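Local coordinates for protein 6-phosphogluconate dehydratase (Shewanella oneidensis, PDB 2GP4) that probably catalyses the dehydration of 6-phosphogluconate and is seen here in an apo form without its iron-sulfur cluster, at residues A468-D473 with V491-G496; D472-L477 with H508-L513; N502-L507 with D529-G534. All coordinates share one frame; numbering follows the deposited sequence.

How the contacts relate
From the N terminus, strand 463-471 comes first and supplies 468-473. Contact 1 pairs it with 491-496 and closes the loop around helix 477-482. Contact 2 starts from the same residues, Asp472 and Asp473, but reaches further, to 508-513 at the start of helix 511-519, so 491-496 lies within its loop. Contact 3 follows contact 1 in series and crosses contact 2. It closes the loop holding helix 511-519 and strand 524-528, and ties the end of that strand to the loop after helix 499-502, near helices 145-160 and 322-333. Contacts 1 and 2 share an apolar layer of Ile471, Leu477, Val492, Val494 and Leu510. Gly496 and Asp529 join contact 1 to the loops of contact 3.

Contact 1 of 3, residues A468-D473 with V491-G496; sequences AVVIDD and VVVVKG
Val493 N donates to Val469 O at 2.7 Å, the shortest backbone bond between these two strands. Three more bonds follow the same parallel alternation. Val469 N reaches Val491 O at 2.9 Å, Ile471 N reaches Val493 O at 2.8 Å, and Lys495 N reaches Ile471 O at 2.9 Å. The Ile471 bond is the straightest, with an N-H...O angle of 168°. CA-H groups add to the grip: Val470 CA lies 3.4 Å from Val493 O, so this oxygen meets the N-H of Ile471 and, more weakly, the CA-H of Val470. The two strands belong to the beta-alpha-beta unit of strand 463-471, helix 477-482 and strand 490-494, both inside a mixed sheet in the C-terminal domain. Side chains alternate between its faces. Val469, Ile471 and Val492 pack under that helix, and Ile471 CD1 lies beside Val494 CG2 at 4.1 Å, both side chains pointing the same way. Ala468, Val491 and Val493 line the other face and touch Ile564. Past the strands, Lys495 turns back over Val470. Its CG is set between backbone N and carbonyl carbon (chi1 57°), and the extended chain lays CE 3.7 Å from Val470 CG1. NZ ends on the hydroxyl of Thr588. With an alanine here, Val470 CG1 would probably lose the lysine chain lying against it, and Thr588 OG1 its lysine partner.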
ATOM      1  N   ALA A 468      -7.078  28.995   8.729  1.00 21.27           N
ATOM      2  CA  ALA A 468      -6.630  27.756   9.366  1.00 21.35           C
ATOM      3  C   ALA A 468      -7.220  27.553  10.750  1.00 21.56           C
ATOM      4  O   ALA A 468      -7.525  28.518  11.461  1.00 21.59           O
ATOM      5  CB  ALA A 468      -5.112  27.709   9.441  1.00 21.09           C
ATOM      6  N   VAL A 469      -7.376  26.279  11.112  1.00 21.68           N
ATOM      7  CA  VAL A 469      -7.775  25.864  12.451  1.00 21.73           C
ATOM      8  C   VAL A 469      -6.796  24.773  12.913  1.00 21.78           C
ATOM      9  O   VAL A 469      -6.818  23.650  12.410  1.00 21.58           O
ATOM     10  CB  VAL A 469      -9.254  25.370  12.478  1.00 21.76           C
ATOM     11  CG1 VAL A 469      -9.578  24.703  13.804  1.00 21.83           C
ATOM     12  CG2 VAL A 469     -10.218  26.538  12.217  1.00 21.38           C
ATOM     13  N   VAL A 470      -5.934  25.122  13.865  1.00 21.95           N
ATOM     14  CA  VAL A 470      -4.802  24.277  14.254  1.00 22.00           C
ATOM     15  C   VAL A 470      -5.075  23.477  15.523  1.00 22.13           C
ATOM     16  O   VAL A 470      -5.481  24.035  16.540  1.00 22.49           O
ATOM     17  CB  VAL A 470      -3.493  25.111  14.444  1.00 21.92           C
ATOM     18  CG1 VAL A 470      -2.289  24.196  14.635  1.00 21.90           C
ATOM     19  CG2 VAL A 470      -3.254  26.039  13.258  1.00 21.70           C
ATOM     20  N   ILE A 471      -4.857  22.166  15.444  1.00 22.26           N
ATOM     21  CA  ILE A 471      -4.854  21.284  16.616  1.00 22.45           C
ATOM     22  C   ILE A 471      -3.700  20.281  16.512  1.00 22.69           C
ATOM     23  O   ILE A 471      -3.240  19.977  15.415  1.00 22.54           O
ATOM     24  CB  ILE A 471      -6.208  20.549  16.820  1.00 22.36           C
ATOM     25  CG1 ILE A 471      -6.674  19.879  15.522  1.00 22.38           C
ATOM     26  CG2 ILE A 471      -7.270  21.522  17.331  1.00 22.45           C
ATOM     27  CD1 ILE A 471      -7.753  18.824  15.718  1.00 22.43           C
ATOM     28  N   ASP A 472      -3.220  19.784  17.652  1.00 23.14           N
ATOM     29  CA  ASP A 472      -2.108  18.827  17.649  1.00 23.42           C
ATOM     30  C   ASP A 472      -2.511  17.450  18.164  1.00 23.72           C
ATOM     31  O   ASP A 472      -1.664  16.605  18.469  1.00 23.78           O
ATOM     32  CB  ASP A 472      -0.880  19.384  18.392  1.00 23.45           C
ATOM     33  CG  ASP A 472      -1.160  19.734  19.847  1.00 23.90           C
ATOM     34  OD1 ASP A 472      -2.167  19.271  20.427  1.00 24.27           O
ATOM     35  OD2 ASP A 472      -0.338  20.476  20.422  1.00 24.60           O
ATOM     36  N   ASP A 473      -3.819  17.237  18.243  1.00 24.08           N
ATOM     37  CA  ASP A 473      -4.396  15.987  18.701  1.00 24.63           C
ATOM     38  C   ASP A 473      -5.783  15.916  18.093  1.00 24.71           C
ATOM     39  O   ASP A 473      -6.572  16.850  18.233  1.00 24.82           O
ATOM     40  CB  ASP A 473      -4.474  15.978  20.230  1.00 24.96           C
ATOM     41  CG  ASP A 473      -4.898  14.632  20.801  1.00 26.34           C
ATOM     42  OD1 ASP A 473      -5.726  13.925  20.184  1.00 27.33           O
ATOM     43  OD2 ASP A 473      -4.412  14.291  21.903  1.00 28.74           O
ATOM     44  N   VAL A 491      -9.671  25.497   6.903  1.00 22.92           N
ATOM     45  CA  VAL A 491      -8.812  24.339   6.716  1.00 22.29           C
ATOM     46  C   VAL A 491      -8.392  23.852   8.101  1.00 21.84           C
ATOM     47  O   VAL A 491      -7.689  24.556   8.822  1.00 21.75           O
ATOM     48  CB  VAL A 491      -7.583  24.660   5.821  1.00 22.48           C
ATOM     49  CG1 VAL A 491      -6.661  23.445   5.696  1.00 22.14           C
ATOM     50  CG2 VAL A 491      -8.032  25.128   4.441  1.00 21.79           C
ATOM     51  N   VAL A 492      -8.860  22.667   8.483  1.00 21.44           N
ATOM     52  CA  VAL A 492      -8.490  22.063   9.767  1.00 21.11           C
ATOM     53  C   VAL A 492      -7.089  21.433   9.680  1.00 21.00           C
ATOM     54  O   VAL A 492      -6.869  20.459   8.945  1.00 20.96           O
ATOM     55  CB  VAL A 492      -9.530  21.017  10.229  1.00 21.38           C
ATOM     56  CG1 VAL A 492      -9.104  20.362  11.545  1.00 21.56           C
ATOM     57  CG2 VAL A 492     -10.908  21.656  10.377  1.00 21.38           C
ATOM     58  N   VAL A 493      -6.150  22.016  10.422  1.00 20.46           N
ATOM     59  CA  VAL A 493      -4.763  21.569  10.447  1.00 19.79           C
ATOM     60  C   VAL A 493      -4.533  20.712  11.681  1.00 19.68           C
ATOM     61  O   VAL A 493      -4.719  21.169  12.813  1.00 19.70           O
ATOM     62  CB  VAL A 493      -3.780  22.771  10.472  1.00 20.23           C
ATOM     63  CG1 VAL A 493      -2.328  22.303  10.678  1.00 19.51           C
ATOM     64  CG2 VAL A 493      -3.920  23.618   9.201  1.00 19.53           C
ATOM     65  N   VAL A 494      -4.130  19.466  11.451  1.00 19.23           N
ATOM     66  CA  VAL A 494      -3.833  18.533  12.524  1.00 18.72           C
ATOM     67  C   VAL A 494      -2.346  18.188  12.480  1.00 18.67           C
ATOM     68  O   VAL A 494      -1.882  17.482  11.584  1.00 18.90           O
ATOM     69  CB  VAL A 494      -4.680  17.250  12.412  1.00 18.78           C
ATOM     70  CG1 VAL A 494      -4.504  16.390  13.655  1.00 18.65           C
ATOM     71  CG2 VAL A 494      -6.164  17.588  12.194  1.00 18.49           C
ATOM     72  N   LYS A 495      -1.596  18.696  13.449  1.00 18.19           N
ATOM     73  CA  LYS A 495      -0.159  18.503  13.451  1.00 17.77           C
ATOM     74  C   LYS A 495       0.280  17.540  14.555  1.00 17.52           C
ATOM     75  O   LYS A 495      -0.540  17.112  15.378  1.00 17.30           O
ATOM     76  CB  LYS A 495       0.562  19.853  13.543  1.00 17.93           C
ATOM     77  CG  LYS A 495       0.181  20.693  14.751  1.00 18.06           C
ATOM     78  CD  LYS A 495       1.063  21.913  14.849  1.00 18.06           C
ATOM     79  CE  LYS A 495       0.791  22.675  16.132  1.00 17.91           C
ATOM     80  NZ  LYS A 495       1.562  23.948  16.149  1.00 18.55           N
ATOM     81  N   GLY A 496       1.566  17.190  14.539  1.00 16.98           N
ATOM     82  CA  GLY A 496       2.143  16.233  15.486  1.00 16.82           C
ATOM     83  C   GLY A 496       1.633  14.821  15.268  1.00 16.75           C
ATOM     84  O   GLY A 496       1.490  14.048  16.219  1.00 16.62           O
TER

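Contact 2 of 3, residues D472-L477 with H508-L513; sequences DDQNKL and HKLTPL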
ATOM      1  N   ASP A 472      -3.220  19.784  17.652  1.00 23.14           N
ATOM      2  CA  ASP A 472      -2.108  18.827  17.649  1.00 23.42           C
ATOM      3  C   ASP A 472      -2.511  17.450  18.164  1.00 23.72           C
ATOM      4  O   ASP A 472      -1.664  16.605  18.469  1.00 23.78           O
ATOM      5  CB  ASP A 472      -0.880  19.384  18.392  1.00 23.45           C
ATOM      6  CG  ASP A 472      -1.160  19.734  19.847  1.00 23.90           C
ATOM      7  OD1 ASP A 472      -2.167  19.271  20.427  1.00 24.27           O
ATOM      8  OD2 ASP A 472      -0.338  20.476  20.422  1.00 24.60           O
ATOM      9  N   ASP A 473      -3.819  17.237  18.243  1.00 24.08           N
ATOM     10  CA  ASP A 473      -4.396  15.987  18.701  1.00 24.63           C
ATOM     11  C   ASP A 473      -5.783  15.916  18.093  1.00 24.71           C
ATOM     12  O   ASP A 473      -6.572  16.850  18.233  1.00 24.82           O
ATOM     13  CB  ASP A 473      -4.474  15.978  20.230  1.00 24.96           C
ATOM     14  CG  ASP A 473      -4.898  14.632  20.801  1.00 26.34           C
ATOM     15  OD1 ASP A 473      -5.726  13.925  20.184  1.00 27.33           O
ATOM     16  OD2 ASP A 473      -4.412  14.291  21.903  1.00 28.74           O
ATOM     17  N   GLN A 474      -6.081  14.810  17.416  1.00 25.04           N
ATOM     18  CA  GLN A 474      -7.369  14.640  16.744  1.00 25.37           C
ATOM     19  C   GLN A 474      -8.558  14.663  17.721  1.00 25.54           C
ATOM     20  O   GLN A 474      -9.696  14.909  17.315  1.00 25.39           O
ATOM     21  CB  GLN A 474      -7.378  13.366  15.891  1.00 25.21           C
ATOM     22  CG  GLN A 474      -7.449  12.052  16.676  1.00 25.37           C
ATOM     23  CD  GLN A 474      -7.910  10.878  15.819  1.00 25.57           C
ATOM     24  OE1 GLN A 474      -8.501  11.063  14.750  1.00 25.96           O
ATOM     25  NE2 GLN A 474      -7.642   9.665  16.287  1.00 24.76           N
ATOM     26  N   ASN A 475      -8.284  14.408  18.999  1.00 25.67           N
ATOM     27  CA  ASN A 475      -9.316  14.417  20.030  1.00 26.20           C
ATOM     28  C   ASN A 475      -9.812  15.818  20.396  1.00 26.30           C
ATOM     29  O   ASN A 475     -10.913  15.963  20.923  1.00 26.47           O
ATOM     30  CB  ASN A 475      -8.835  13.675  21.278  1.00 26.18           C
ATOM     31  CG  ASN A 475      -8.520  12.219  21.003  1.00 26.62           C
ATOM     32  OD1 ASN A 475      -9.385  11.448  20.587  1.00 26.73           O
ATOM     33  ND2 ASN A 475      -7.275  11.836  21.234  1.00 27.36           N
ATOM     34  N   LYS A 476      -9.000  16.835  20.105  1.00 26.39           N
ATOM     35  CA  LYS A 476      -9.343  18.235  20.366  1.00 26.50           C
ATOM     36  C   LYS A 476     -10.402  18.792  19.407  1.00 26.81           C
ATOM     37  O   LYS A 476     -10.946  19.878  19.642  1.00 26.90           O
ATOM     38  CB  LYS A 476      -8.090  19.108  20.279  1.00 26.39           C
ATOM     39  CG  LYS A 476      -7.161  19.008  21.469  1.00 26.45           C
ATOM     40  CD  LYS A 476      -5.959  19.909  21.273  1.00 26.69           C
ATOM     41  CE  LYS A 476      -5.191  20.107  22.571  1.00 26.82           C
ATOM     42  NZ  LYS A 476      -4.320  18.954  22.896  1.00 26.32           N
ATOM     43  N   LEU A 477     -10.692  18.045  18.341  1.00 26.96           N
ATOM     44  CA  LEU A 477     -11.561  18.511  17.265  1.00 27.22           C
ATOM     45  C   LEU A 477     -13.035  18.622  17.660  1.00 27.60           C
ATOM     46  O   LEU A 477     -13.714  19.572  17.264  1.00 27.77           O
ATOM     47  CB  LEU A 477     -11.414  17.619  16.024  1.00 27.23           C
ATOM     48  CG  LEU A 477     -12.136  18.099  14.757  1.00 27.28           C
ATOM     49  CD1 LEU A 477     -11.445  19.335  14.186  1.00 26.58           C
ATOM     50  CD2 LEU A 477     -12.236  16.992  13.714  1.00 26.91           C
ATOM     51  N   HIS A 508      -9.034   8.346  12.656  1.00 27.75           N
ATOM     52  CA  HIS A 508     -10.380   7.989  12.215  1.00 28.62           C
ATOM     53  C   HIS A 508     -11.447   9.000  12.625  1.00 28.83           C
ATOM     54  O   HIS A 508     -12.569   8.934  12.138  1.00 28.96           O
ATOM     55  CB  HIS A 508     -10.756   6.589  12.715  1.00 28.70           C
ATOM     56  CG  HIS A 508      -9.842   5.510  12.223  1.00 30.34           C
ATOM     57  ND1 HIS A 508      -9.850   5.066  10.918  1.00 31.47           N
ATOM     58  CD2 HIS A 508      -8.883   4.794  12.859  1.00 31.58           C
ATOM     59  CE1 HIS A 508      -8.940   4.119  10.773  1.00 32.16           C
ATOM     60  NE2 HIS A 508      -8.339   3.934  11.935  1.00 32.14           N
ATOM     61  N   LYS A 509     -11.092   9.933  13.504  1.00 29.23           N
ATOM     62  CA  LYS A 509     -12.063  10.880  14.060  1.00 29.84           C
ATOM     63  C   LYS A 509     -12.197  12.192  13.274  1.00 29.67           C
ATOM     64  O   LYS A 509     -12.920  13.097  13.694  1.00 29.66           O
ATOM     65  CB  LYS A 509     -11.728  11.174  15.530  1.00 29.79           C
ATOM     66  CG  LYS A 509     -11.989   9.998  16.472  1.00 30.60           C
ATOM     67  CD  LYS A 509     -11.349  10.198  17.841  1.00 30.69           C
ATOM     68  CE  LYS A 509     -12.200  11.071  18.744  1.00 32.62           C
ATOM     69  NZ  LYS A 509     -11.792  10.915  20.172  1.00 33.40           N
ATOM     70  N   LEU A 510     -11.517  12.279  12.131  1.00 29.74           N
ATOM     71  CA  LEU A 510     -11.409  13.532  11.374  1.00 29.67           C
ATOM     72  C   LEU A 510     -12.442  13.699  10.264  1.00 29.65           C
ATOM     73  O   LEU A 510     -13.138  14.720  10.202  1.00 29.41           O
ATOM     74  CB  LEU A 510      -9.995  13.677  10.798  1.00 29.63           C
ATOM     75  CG  LEU A 510      -8.978  14.573  11.512  1.00 29.75           C
ATOM     76  CD1 LEU A 510      -9.241  14.711  13.009  1.00 29.79           C
ATOM     77  CD2 LEU A 510      -7.551  14.094  11.251  1.00 29.43           C
ATOM     78  N   THR A 511     -12.534  12.692   9.397  1.00 29.72           N
ATOM     79  CA  THR A 511     -13.378  12.748   8.194  1.00 30.03           C
ATOM     80  C   THR A 511     -14.896  12.908   8.422  1.00 30.14           C
ATOM     81  O   THR A 511     -15.546  13.625   7.655  1.00 30.43           O
ATOM     82  CB  THR A 511     -13.111  11.550   7.241  1.00 30.04           C
ATOM     83  OG1 THR A 511     -13.369  10.323   7.930  1.00 30.50           O
ATOM     84  CG2 THR A 511     -11.663  11.559   6.745  1.00 29.41           C
ATOM     85  N   PRO A 512     -15.470  12.237   9.450  1.00 30.06           N
ATOM     86  CA  PRO A 512     -16.928  12.301   9.615  1.00 29.99           C
ATOM     87  C   PRO A 512     -17.470  13.709   9.878  1.00 29.90           C
ATOM     88  O   PRO A 512     -18.439  14.121   9.240  1.00 29.87           O
ATOM     89  CB  PRO A 512     -17.195  11.401  10.835  1.00 29.91           C
ATOM     90  CG  PRO A 512     -15.978  10.538  10.958  1.00 30.28           C
ATOM     91  CD  PRO A 512     -14.847  11.389  10.486  1.00 30.24           C
ATOM     92  N   LEU A 513     -16.852  14.432  10.809  1.00 29.76           N
ATOM     93  CA  LEU A 513     -17.317  15.769  11.178  1.00 29.63           C
ATOM     94  C   LEU A 513     -17.112  16.771  10.042  1.00 29.59           C
ATOM     95  O   LEU A 513     -18.009  17.560   9.730  1.00 29.48           O
ATOM     96  CB  LEU A 513     -16.640  16.258  12.468  1.00 29.70           C
ATOM     97  CG  LEU A 513     -16.759  15.411  13.752  1.00 29.89           C
ATOM     98  CD1 LEU A 513     -16.281  16.209  14.966  1.00 29.04           C
ATOM     99  CD2 LEU A 513     -18.173  14.879  13.985  1.00 29.59           C
TER
HETATM  100  O   HOH W   1      -8.708   6.934  15.318  1.00 26.70           O
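Gln474 and Lys509 carry most of the polar contact. Lys509 N donates to Gln474 OE1 at 3.1 Å, coming in 33° out of the carbonyl plane. The other end of the same amide works through a water. Gln474 NE2 donates to it at 3.1 Å, and His508 N donates to it at 3.0 Å. One amide thus serves Lys509 N directly and His508 N through the water, which is likely to fix the turn of the amide. Gln474 crosses Lys509 at about a right angle, with OE1 3.3 Å from Lys509 CB. The Lys509 chain bends at chi3 (82°), and NZ comes to Asn475 OD1. That bond is modelled very short, so its exact length is doubtful. Asn475 is itself held by an Asx turn, in which Asp473 OD1 accepts from Asn475 N at 2.9 Å.

The apolar part lies deeper. Leu510 CD1 sits 3.7 Å from Gln474 CB and 3.8 Å from Leu477 CD2. The two leucine side chains cross at about a right angle. Leu513 CD1 approaches Leu477 CD2 more loosely, at 4.3 Å.

This joins the turn leading into helix 477-482 to the beginning of helix 511-519. Leu477 rests on Ile471 and Val492 of the sheet, Leu510 on Val494, and Leu513 on Asp478 and Phe481 of helix 477-482.

Contact 3 of 3, residues N502-L507 with D529-G534; sequences NGMPEL and DGRMSG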
ATOM      1  N   ASN A 502       4.342  10.646  16.755  1.00 20.14           N
ATOM      2  CA  ASN A 502       3.595   9.629  17.488  1.00 20.54           C
ATOM      3  C   ASN A 502       3.449   8.292  16.730  1.00 21.10           C
ATOM      4  O   ASN A 502       2.514   7.536  16.969  1.00 21.34           O
ATOM      5  CB  ASN A 502       2.219  10.179  17.900  1.00 20.28           C
ATOM      6  CG  ASN A 502       1.379  10.646  16.708  1.00 20.17           C
ATOM      7  OD1 ASN A 502       1.812  10.583  15.551  1.00 19.45           O
ATOM      8  ND2 ASN A 502       0.161  11.107  16.992  1.00 18.95           N
ATOM      9  N   GLY A 503       4.364   8.014  15.806  1.00 21.57           N
ATOM     10  CA  GLY A 503       4.332   6.763  15.055  1.00 22.53           C
ATOM     11  C   GLY A 503       3.285   6.721  13.962  1.00 23.39           C
ATOM     12  O   GLY A 503       2.974   5.650  13.443  1.00 23.16           O
HETATM   13  N   MSE A 504       2.750   7.895  13.624  1.00 24.42           N
HETATM   14  CA  MSE A 504       1.749   8.077  12.566  1.00 26.13           C
HETATM   15  C   MSE A 504       0.522   7.152  12.682  1.00 25.08           C
HETATM   16  O   MSE A 504       0.325   6.274  11.845  1.00 25.36           O
HETATM   17  CB  MSE A 504       2.418   7.961  11.184  1.00 25.75           C
HETATM   18  CG  MSE A 504       1.714   8.693  10.047  1.00 26.88           C
HETATM   19 SE   MSE A 504       2.487   8.219   8.304  1.00 31.80          SE
HETATM   20  CE  MSE A 504       2.373   6.284   8.502  1.00 32.03           C
ATOM     21  N   PRO A 505      -0.310   7.340  13.722  1.00 24.89           N
ATOM     22  CA  PRO A 505      -1.512   6.513  13.792  1.00 24.82           C
ATOM     23  C   PRO A 505      -2.564   6.957  12.770  1.00 24.97           C
ATOM     24  O   PRO A 505      -2.651   8.142  12.452  1.00 25.07           O
ATOM     25  CB  PRO A 505      -2.022   6.767  15.214  1.00 24.62           C
ATOM     26  CG  PRO A 505      -1.550   8.144  15.541  1.00 24.05           C
ATOM     27  CD  PRO A 505      -0.222   8.282  14.857  1.00 24.61           C
ATOM     28  N   GLU A 506      -3.340   6.009  12.256  1.00 25.40           N
ATOM     29  CA  GLU A 506      -4.490   6.311  11.400  1.00 25.99           C
ATOM     30  C   GLU A 506      -5.487   7.117  12.205  1.00 25.82           C
ATOM     31  O   GLU A 506      -5.875   6.718  13.301  1.00 25.68           O
ATOM     32  CB  GLU A 506      -5.160   5.025  10.905  1.00 25.81           C
ATOM     33  CG  GLU A 506      -4.375   4.278   9.827  1.00 26.71           C
ATOM     34  CD  GLU A 506      -5.064   3.007   9.384  1.00 27.19           C
ATOM     35  OE1 GLU A 506      -6.201   2.752   9.844  1.00 30.02           O
ATOM     36  OE2 GLU A 506      -4.467   2.258   8.579  1.00 28.64           O
ATOM     37  N   LEU A 507      -5.876   8.267  11.672  1.00 26.09           N
ATOM     38  CA  LEU A 507      -6.764   9.163  12.394  1.00 26.55           C
ATOM     39  C   LEU A 507      -8.188   9.009  11.873  1.00 26.93           C
ATOM     40  O   LEU A 507      -8.506   9.468  10.790  1.00 26.83           O
ATOM     41  CB  LEU A 507      -6.273  10.609  12.284  1.00 26.50           C
ATOM     42  CG  LEU A 507      -4.821  10.889  12.696  1.00 25.70           C
ATOM     43  CD1 LEU A 507      -4.359  12.211  12.114  1.00 24.70           C
ATOM     44  CD2 LEU A 507      -4.638  10.855  14.216  1.00 25.45           C
ATOM     45  N   ASP A 529       0.195  16.137   8.886  1.00 24.25           N
ATOM     46  CA  ASP A 529       1.471  15.458   8.655  1.00 24.16           C
ATOM     47  C   ASP A 529       1.318  13.961   8.888  1.00 24.23           C
ATOM     48  O   ASP A 529       2.257  13.183   8.688  1.00 24.10           O
ATOM     49  CB  ASP A 529       2.597  16.051   9.513  1.00 23.93           C
ATOM     50  CG  ASP A 529       2.201  16.267  10.969  1.00 23.80           C
ATOM     51  OD1 ASP A 529       1.177  15.712  11.431  1.00 22.83           O
ATOM     52  OD2 ASP A 529       2.944  16.999  11.663  1.00 24.09           O
ATOM     53  N   GLY A 530       0.112  13.572   9.296  1.00 24.50           N
ATOM     54  CA  GLY A 530      -0.246  12.179   9.483  1.00 25.09           C
ATOM     55  C   GLY A 530      -1.112  11.633   8.363  1.00 25.69           C
ATOM     56  O   GLY A 530      -0.948  12.004   7.201  1.00 25.65           O
ATOM     57  N   ARG A 531      -2.043  10.759   8.731  1.00 26.52           N
ATOM     58  CA  ARG A 531      -2.857  10.007   7.785  1.00 27.40           C
ATOM     59  C   ARG A 531      -4.201   9.658   8.417  1.00 28.43           C
ATOM     60  O   ARG A 531      -4.343   9.702   9.637  1.00 28.53           O
ATOM     61  CB  ARG A 531      -2.127   8.718   7.378  1.00 27.33           C
ATOM     62  CG  ARG A 531      -1.754   7.809   8.557  1.00 26.96           C
ATOM     63  CD  ARG A 531      -1.262   6.457   8.104  1.00 27.02           C
ATOM     64  NE  ARG A 531      -0.843   5.616   9.229  1.00 27.20           N
ATOM     65  CZ  ARG A 531      -0.526   4.322   9.138  1.00 26.98           C
ATOM     66  NH1 ARG A 531      -0.573   3.695   7.966  1.00 26.79           N
ATOM     67  NH2 ARG A 531      -0.157   3.648  10.220  1.00 26.22           N
HETATM   68  N   MSE A 532      -5.178   9.310   7.589  1.00 29.96           N
HETATM   69  CA  MSE A 532      -6.449   8.783   8.077  1.00 31.74           C
HETATM   70  C   MSE A 532      -6.480   7.265   7.902  1.00 31.75           C
HETATM   71  O   MSE A 532      -5.431   6.625   7.845  1.00 32.02           O
HETATM   72  CB  MSE A 532      -7.623   9.445   7.354  1.00 33.11           C
HETATM   73  CG  MSE A 532      -8.089  10.726   8.003  1.00 36.05           C
HETATM   74 SE   MSE A 532      -6.897  12.216   7.645  1.00 48.14          SE
HETATM   75  CE  MSE A 532      -8.098  13.254   6.512  1.00 40.29           C
ATOM     76  N   SER A 533      -7.680   6.696   7.814  1.00 32.04           N
ATOM     77  CA  SER A 533      -7.870   5.259   7.566  1.00 32.18           C
ATOM     78  C   SER A 533      -7.135   4.725   6.329  1.00 32.26           C
ATOM     79  O   SER A 533      -6.943   3.516   6.188  1.00 32.64           O
ATOM     80  CB  SER A 533      -9.362   4.950   7.428  1.00 32.04           C
ATOM     81  OG  SER A 533      -9.948   5.724   6.392  1.00 32.37           O
ATOM     82  N   GLY A 534      -6.735   5.624   5.433  1.00 32.07           N
ATOM     83  CA  GLY A 534      -6.165   5.220   4.150  1.00 31.98           C
ATOM     84  C   GLY A 534      -7.182   5.196   3.018  1.00 31.77           C
ATOM     85  O   GLY A 534      -6.812   5.062   1.848  1.00 31.83           O
TER
HETATM   86  O   HOH W   2       0.989   3.605  13.160  1.00 12.65           O
HETATM   87  O   HOH W   3      -1.170   9.913  11.731  1.00 21.38           O
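Arg531 takes Met504 O side-on, with NE at 2.9 Å and NH2 at 3.1 Å from that one oxygen. Both segments are irregular loops. One follows helix 499-502; the other follows strand 524-528 of the mixed sheet. They lie where the beta-rich C-terminal domain meets helices of the largely helical N-terminal domain. Met504 and Arg531 both touch Leu146 of helix 145-160 and Met325 of helix 322-333.

The tight part is buried around the arginine. Beyond CG the chain runs extended to NE, which brings the guanidinium across the Met504 side chain, at about a right angle. Met504, a selenomethionine here, lays its CE over one face of that group, 3.4 Å from Arg531 NE. Glu506 CG lies over the opposite face, 3.8 Å from the same NE. The plate is held between two aliphatic groups while its N-H groups serve the carbonyl. NH1 is hydrogen-bonded to Asn322 OD1. Two waters sit by the arginine and the Gly503-Pro505 backbone. One accepts a weak bond from Arg531 NH2 and probably donates to Gly503 O; the other accepts from Arg531 N. On the backbone, Leu507 N donates to Arg531 O at 2.9 Å, and the Leu507 side chain lies against that oxygen, with CG 3.3 Å away.

The looser side is the partly exposed end at Glu506 and Ser533. The Glu506 carboxylate stands nearly perpendicular to the guanidinium, at 82°. Its OE2 is 4.2 Å from Arg531 NH1 and well out of the guanidinium plane, so only charge attraction is likely. A weak hydrogen bond from Asn322 ND2 also reaches OE2. Back in the buried part, Met532 CA makes a CA-H...O contact to Leu507 O at 3.5 Å.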